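Local coordinates for hypothetical protein (Parabacteroides merdae, PDB 4OO3) that is of unknown function but is probably an NAD(P)-dependent oxidoreductase, with a Rossmann-type nucleotide-binding domain followed by a C-terminal domain built on a mixed beta sheet, at residues I155-V169 with L359-V373. Residues are numbered along the deposited sequence; the frame is centred on the assembly and turned at random.
Sequences ITTMLQRELSTIPAV and LTASMEKVSAEYPGV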
loop_
_atom_site.group_PDB
_atom_site.type_symbol
_atom_site.label_atom_id
_atom_site.label_comp_id
_atom_site.label_asym_id
_atom_site.label_seq_id
_atom_site.Cartn_x
_atom_site.Cartn_y
_atom_site.Cartn_z
ATOM N N ILE A 155 10.210 -9.050 2.041
ATOM C CA ILE A 155 11.125 -10.089 1.554
ATOM C C ILE A 155 10.462 -11.236 0.772
ATOM O O ILE A 155 10.974 -11.622 -0.276
ATOM C CB ILE A 155 12.033 -10.632 2.699
ATOM C CG1 ILE A 155 13.070 -11.632 2.169
ATOM C CG2 ILE A 155 11.206 -11.268 3.808
ATOM C CD1 ILE A 155 13.992 -11.073 1.106
ATOM N N THR A 156 9.345 -11.783 1.264
ATOM C CA THR A 156 8.671 -12.878 0.546
ATOM C C THR A 156 8.177 -12.416 -0.815
ATOM O O THR A 156 8.261 -13.155 -1.794
ATOM C CB THR A 156 7.495 -13.509 1.325
ATOM O OG1 THR A 156 6.475 -12.529 1.576
ATOM C CG2 THR A 156 7.976 -14.119 2.640
ATOM N N THR A 157 7.672 -11.189 -0.875
ATOM C CA THR A 157 7.260 -10.595 -2.137
ATOM C C THR A 157 8.431 -10.511 -3.116
ATOM O O THR A 157 8.287 -10.878 -4.285
ATOM C CB THR A 157 6.614 -9.214 -1.915
ATOM O OG1 THR A 157 5.245 -9.400 -1.544
ATOM C CG2 THR A 157 6.666 -8.350 -3.164
HETATM N N MSE A 158 9.588 -10.061 -2.631
HETATM C CA MSE A 158 10.766 -9.909 -3.483
HETATM C C MSE A 158 11.222 -11.248 -3.986
HETATM O O MSE A 158 11.673 -11.358 -5.126
HETATM C CB MSE A 158 11.920 -9.217 -2.757
HETATM C CG MSE A 158 11.577 -7.755 -2.512
HETATM SE SE MSE A 158 12.962 -6.901 -1.406
HETATM C CE MSE A 158 14.258 -6.592 -2.847
ATOM N N LEU A 159 11.109 -12.281 -3.156
ATOM C CA LEU A 159 11.543 -13.619 -3.572
ATOM C C LEU A 159 10.558 -14.243 -4.557
ATOM O O LEU A 159 10.949 -14.981 -5.459
ATOM C CB LEU A 159 11.765 -14.526 -2.354
ATOM C CG LEU A 159 12.993 -14.156 -1.517
ATOM C CD1 LEU A 159 13.021 -14.894 -0.190
ATOM C CD2 LEU A 159 14.270 -14.423 -2.294
ATOM N N GLN A 160 9.283 -13.928 -4.386
ATOM C CA GLN A 160 8.242 -14.399 -5.283
ATOM C C GLN A 160 8.500 -13.846 -6.687
ATOM O O GLN A 160 8.535 -14.596 -7.662
ATOM C CB GLN A 160 6.872 -13.959 -4.771
ATOM C CG GLN A 160 5.816 -15.041 -4.815
ATOM C CD GLN A 160 4.445 -14.522 -4.450
ATOM O OE1 GLN A 160 4.275 -13.347 -4.138
ATOM N NE2 GLN A 160 3.458 -15.395 -4.494
ATOM N N ARG A 161 8.699 -12.533 -6.777
ATOM C CA ARG A 161 9.069 -11.876 -8.037
ATOM C C ARG A 161 10.297 -12.528 -8.674
ATOM O O ARG A 161 10.291 -12.818 -9.873
ATOM C CB ARG A 161 9.332 -10.382 -7.793
ATOM C CG ARG A 161 9.778 -9.560 -9.002
ATOM C CD ARG A 161 9.739 -8.084 -8.635
ATOM N NE ARG A 161 10.598 -7.227 -9.456
ATOM C CZ ARG A 161 10.183 -6.248 -10.266
ATOM N NH1 ARG A 161 8.895 -5.961 -10.424
ATOM N NH2 ARG A 161 11.075 -5.539 -10.939
ATOM N N GLU A 162 11.337 -12.757 -7.872
ATOM C CA GLU A 162 12.586 -13.337 -8.374
ATOM C C GLU A 162 12.391 -14.735 -8.923
ATOM O O GLU A 162 12.823 -15.027 -10.037
ATOM C CB GLU A 162 13.678 -13.357 -7.299
ATOM C CG GLU A 162 14.836 -12.415 -7.604
ATOM C CD GLU A 162 15.735 -12.927 -8.714
ATOM O OE1 GLU A 162 16.049 -14.137 -8.731
ATOM O OE2 GLU A 162 16.140 -12.115 -9.567
ATOM N N LEU A 163 11.729 -15.585 -8.138
ATOM C CA LEU A 163 11.504 -16.974 -8.517
ATOM C C LEU A 163 10.618 -17.110 -9.757
ATOM O O LEU A 163 10.828 -18.011 -10.571
ATOM C CB LEU A 163 10.902 -17.755 -7.349
ATOM C CG LEU A 163 11.818 -17.990 -6.142
ATOM C CD1 LEU A 163 11.062 -18.762 -5.073
ATOM C CD2 LEU A 163 13.081 -18.737 -6.531
ATOM N N SER A 164 9.640 -16.217 -9.895
ATOM C CA SER A 164 8.709 -16.250 -11.020
ATOM C C SER A 164 9.380 -15.932 -12.353
ATOM O O SER A 164 8.880 -16.328 -13.405
ATOM C CB SER A 164 7.557 -15.276 -10.791
ATOM O OG SER A 164 7.967 -13.924 -10.957
ATOM N N THR A 165 10.500 -15.209 -12.302
ATOM C CA THR A 165 11.292 -14.891 -13.494
ATOM C C THR A 165 12.318 -15.969 -13.869
ATOM O O THR A 165 13.052 -15.796 -14.839
ATOM C CB THR A 165 12.057 -13.567 -13.323
ATOM O OG1 THR A 165 12.912 -13.660 -12.181
ATOM C CG2 THR A 165 11.097 -12.401 -13.146
ATOM N N ILE A 166 12.371 -17.069 -13.116
ATOM C CA ILE A 166 13.297 -18.170 -13.410
ATOM C C ILE A 166 12.522 -19.352 -14.015
ATOM O O ILE A 166 11.881 -20.110 -13.290
ATOM C CB ILE A 166 14.065 -18.624 -12.148
ATOM C CG1 ILE A 166 14.756 -17.424 -11.494
ATOM C CG2 ILE A 166 15.100 -19.679 -12.510
ATOM C CD1 ILE A 166 15.410 -17.723 -10.160
ATOM N N PRO A 167 12.580 -19.506 -15.350
ATOM C CA PRO A 167 11.807 -20.540 -16.043
ATOM C C PRO A 167 12.012 -21.965 -15.514
ATOM O O PRO A 167 11.061 -22.760 -15.489
ATOM C CB PRO A 167 12.308 -20.444 -17.482
ATOM C CG PRO A 167 12.784 -19.046 -17.633
ATOM C CD PRO A 167 13.309 -18.640 -16.293
ATOM N N ALA A 168 13.242 -22.277 -15.108
ATOM C CA ALA A 168 13.553 -23.579 -14.528
ATOM C C ALA A 168 12.735 -23.849 -13.266
ATOM O O ALA A 168 12.369 -24.990 -12.985
ATOM C CB ALA A 168 15.040 -23.670 -14.223
ATOM N N VAL A 169 12.446 -22.791 -12.515
ATOM C CA VAL A 169 11.668 -22.907 -11.281
ATOM C C VAL A 169 10.156 -22.803 -11.531
ATOM O O VAL A 169 9.403 -23.691 -11.149
ATOM C CB VAL A 169 12.101 -21.818 -10.273
ATOM C CG1 VAL A 169 11.304 -21.924 -8.986
ATOM C CG2 VAL A 169 13.591 -21.927 -9.990
ATOM N N LEU A 359 15.921 -26.931 -9.596
ATOM C CA LEU A 359 15.662 -26.144 -8.402
ATOM C C LEU A 359 16.976 -25.747 -7.721
ATOM O O LEU A 359 17.257 -24.562 -7.534
ATOM C CB LEU A 359 14.773 -26.947 -7.440
ATOM C CG LEU A 359 13.736 -26.195 -6.605
ATOM C CD1 LEU A 359 12.789 -25.384 -7.481
ATOM C CD2 LEU A 359 12.956 -27.187 -5.755
ATOM N N THR A 360 17.790 -26.741 -7.377
ATOM C CA THR A 360 19.043 -26.487 -6.662
ATOM C C THR A 360 20.026 -25.674 -7.515
ATOM O O THR A 360 20.730 -24.812 -6.992
ATOM C CB THR A 360 19.694 -27.797 -6.159
ATOM O OG1 THR A 360 19.578 -28.810 -7.162
ATOM C CG2 THR A 360 19.008 -28.291 -4.874
ATOM N N ALA A 361 20.052 -25.927 -8.822
ATOM C CA ALA A 361 20.834 -25.102 -9.753
ATOM C C ALA A 361 20.372 -23.640 -9.759
ATOM O O ALA A 361 21.198 -22.724 -9.779
ATOM C CB ALA A 361 20.772 -25.676 -11.162
ATOM N N SER A 362 19.058 -23.427 -9.728
ATOM C CA SER A 362 18.491 -22.076 -9.710
ATOM C C SER A 362 18.722 -21.339 -8.394
ATOM O O SER A 362 18.888 -20.119 -8.386
ATOM C CB SER A 362 16.988 -22.113 -9.994
ATOM O OG SER A 362 16.726 -22.632 -11.282
HETATM N N MSE A 363 18.730 -22.075 -7.284
HETATM C CA MSE A 363 18.876 -21.454 -5.963
HETATM C C MSE A 363 20.255 -20.881 -5.759
HETATM O O MSE A 363 20.428 -19.954 -4.966
HETATM C CB MSE A 363 18.549 -22.439 -4.845
HETATM C CG MSE A 363 17.048 -22.667 -4.697
HETATM SE SE MSE A 363 16.028 -20.996 -4.427
HETATM C CE MSE A 363 16.798 -20.435 -2.701
ATOM N N GLU A 364 21.249 -21.408 -6.470
ATOM C CA GLU A 364 22.578 -20.802 -6.464
ATOM C C GLU A 364 22.488 -19.329 -6.886
ATOM O O GLU A 364 23.015 -18.446 -6.209
ATOM C CB GLU A 364 23.521 -21.573 -7.386
ATOM C CG GLU A 364 23.841 -22.976 -6.887
ATOM C CD GLU A 364 24.655 -23.795 -7.873
ATOM O OE1 GLU A 364 25.037 -23.267 -8.940
ATOM O OE2 GLU A 364 24.910 -24.981 -7.573
ATOM N N LYS A 365 21.798 -19.080 -7.994
ATOM C CA LYS A 365 21.559 -17.723 -8.489
ATOM C C LYS A 365 20.796 -16.872 -7.454
ATOM O O LYS A 365 21.148 -15.718 -7.217
ATOM C CB LYS A 365 20.842 -17.789 -9.859
ATOM C CG LYS A 365 19.753 -16.754 -10.153
ATOM C CD LYS A 365 20.301 -15.360 -10.446
ATOM C CE LYS A 365 19.345 -14.551 -11.316
ATOM N NZ LYS A 365 17.928 -14.628 -10.856
ATOM N N VAL A 366 19.780 -17.461 -6.823
ATOM C CA VAL A 366 18.941 -16.762 -5.837
ATOM C C VAL A 366 19.705 -16.425 -4.549
ATOM O O VAL A 366 19.496 -15.369 -3.961
ATOM C CB VAL A 366 17.680 -17.596 -5.492
ATOM C CG1 VAL A 366 16.853 -16.927 -4.402
ATOM C CG2 VAL A 366 16.833 -17.811 -6.741
ATOM N N SER A 367 20.577 -17.331 -4.120
ATOM C CA SER A 367 21.431 -17.122 -2.945
ATOM C C SER A 367 22.409 -15.977 -3.149
ATOM O O SER A 367 22.749 -15.276 -2.201
ATOM C CB SER A 367 22.228 -18.392 -2.629
ATOM O OG SER A 367 21.364 -19.488 -2.415
ATOM N N ALA A 368 22.874 -15.810 -4.384
ATOM C CA ALA A 368 23.715 -14.670 -4.738
ATOM C C ALA A 368 22.960 -13.369 -4.482
ATOM O O ALA A 368 23.483 -12.465 -3.836
ATOM C CB ALA A 368 24.154 -14.757 -6.195
ATOM N N GLU A 369 21.726 -13.296 -4.973
ATOM C CA GLU A 369 20.876 -12.119 -4.789
ATOM C C GLU A 369 20.554 -11.903 -3.307
ATOM O O GLU A 369 20.650 -10.790 -2.805
ATOM C CB GLU A 369 19.550 -12.264 -5.551
ATOM C CG GLU A 369 19.643 -12.580 -7.038
ATOM C CD GLU A 369 20.104 -11.401 -7.864
ATOM O OE1 GLU A 369 19.464 -10.329 -7.779
ATOM O OE2 GLU A 369 21.099 -11.562 -8.603
ATOM N N TYR A 370 20.168 -12.977 -2.616
ATOM C CA TYR A 370 19.737 -12.900 -1.216
ATOM C C TYR A 370 20.487 -13.921 -0.373
ATOM O O TYR A 370 19.987 -15.019 -0.133
ATOM C CB TYR A 370 18.224 -13.146 -1.102
ATOM C CG TYR A 370 17.387 -12.258 -1.990
ATOM C CD1 TYR A 370 17.084 -12.638 -3.291
ATOM C CD2 TYR A 370 16.899 -11.036 -1.531
ATOM C CE1 TYR A 370 16.318 -11.833 -4.118
ATOM C CE2 TYR A 370 16.132 -10.219 -2.349
ATOM C CZ TYR A 370 15.843 -10.624 -3.644
ATOM O OH TYR A 370 15.086 -9.824 -4.464
ATOM N N PRO A 371 21.700 -13.568 0.076
ATOM C CA PRO A 371 22.535 -14.468 0.872
ATOM C C PRO A 371 21.787 -15.092 2.043
ATOM O O PRO A 371 20.931 -14.447 2.643
ATOM C CB PRO A 371 23.636 -13.552 1.386
ATOM C CG PRO A 371 23.753 -12.485 0.358
ATOM C CD PRO A 371 22.391 -12.304 -0.238
ATOM N N GLY A 372 22.102 -16.346 2.347
ATOM C CA GLY A 372 21.450 -17.074 3.433
ATOM C C GLY A 372 20.182 -17.802 3.014
ATOM O O GLY A 372 19.780 -18.769 3.657
ATOM N N VAL A 373 19.550 -17.348 1.935
ATOM C CA VAL A 373 18.278 -17.909 1.503
ATOM C C VAL A 373 18.499 -19.285 0.871
ATOM O O VAL A 373 19.231 -19.414 -0.115
ATOM C CB VAL A 373 17.546 -16.959 0.523
ATOM C CG1 VAL A 373 16.268 -17.592 -0.006
ATOM C CG2 VAL A 373 17.226 -15.636 1.210
#
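Leu159 sets CD2 over one face of the Tyr370 ring, a CH-pi contact 3.8 Å from the centroid and 25° off the ring normal. At the ring's edge and in its plane lies CG of Glu162, 3.8 Å from Tyr370 CE1, while CB of Met158, a selenomethionine, comes 3.6 Å from Tyr370 OH. Tyr370, the first residue after helix 359-369 to leave helical phi/psi, directs its bond to CB toward helix 155-164; with CG anti to its own carbonyl carbon (chi1 -53°), the ring lies alongside Leu159, the two side chains running in opposite directions. An alanine here removes the ring, which would probably open a gap beside Met158 and leave Leu159 CD2 without its CH-pi partner. The N-to-C directions of segments 155-164 and 359-369 differ by 134°, their axes 11.1 Å apart, and both belong to a helical layer on the C-terminal domain's mixed sheet, where Leu159 and Leu163 also touch strands 341-346 and 382-386. Farther along, Val366 CG2 receives Ile166 CD1 at 3.7 Å and also meets Leu163 CD2. Bent at chi2, Glu162 turns its carboxylate to Lys365, whose NZ makes a salt bridge to OE1 at 2.9 Å, though both hydrogen bonds are weak. Val169 CG2 presses tightly on Ser362 CB (3.4 Å); Ser362 OG is hydrogen-bonded to Asp358 O.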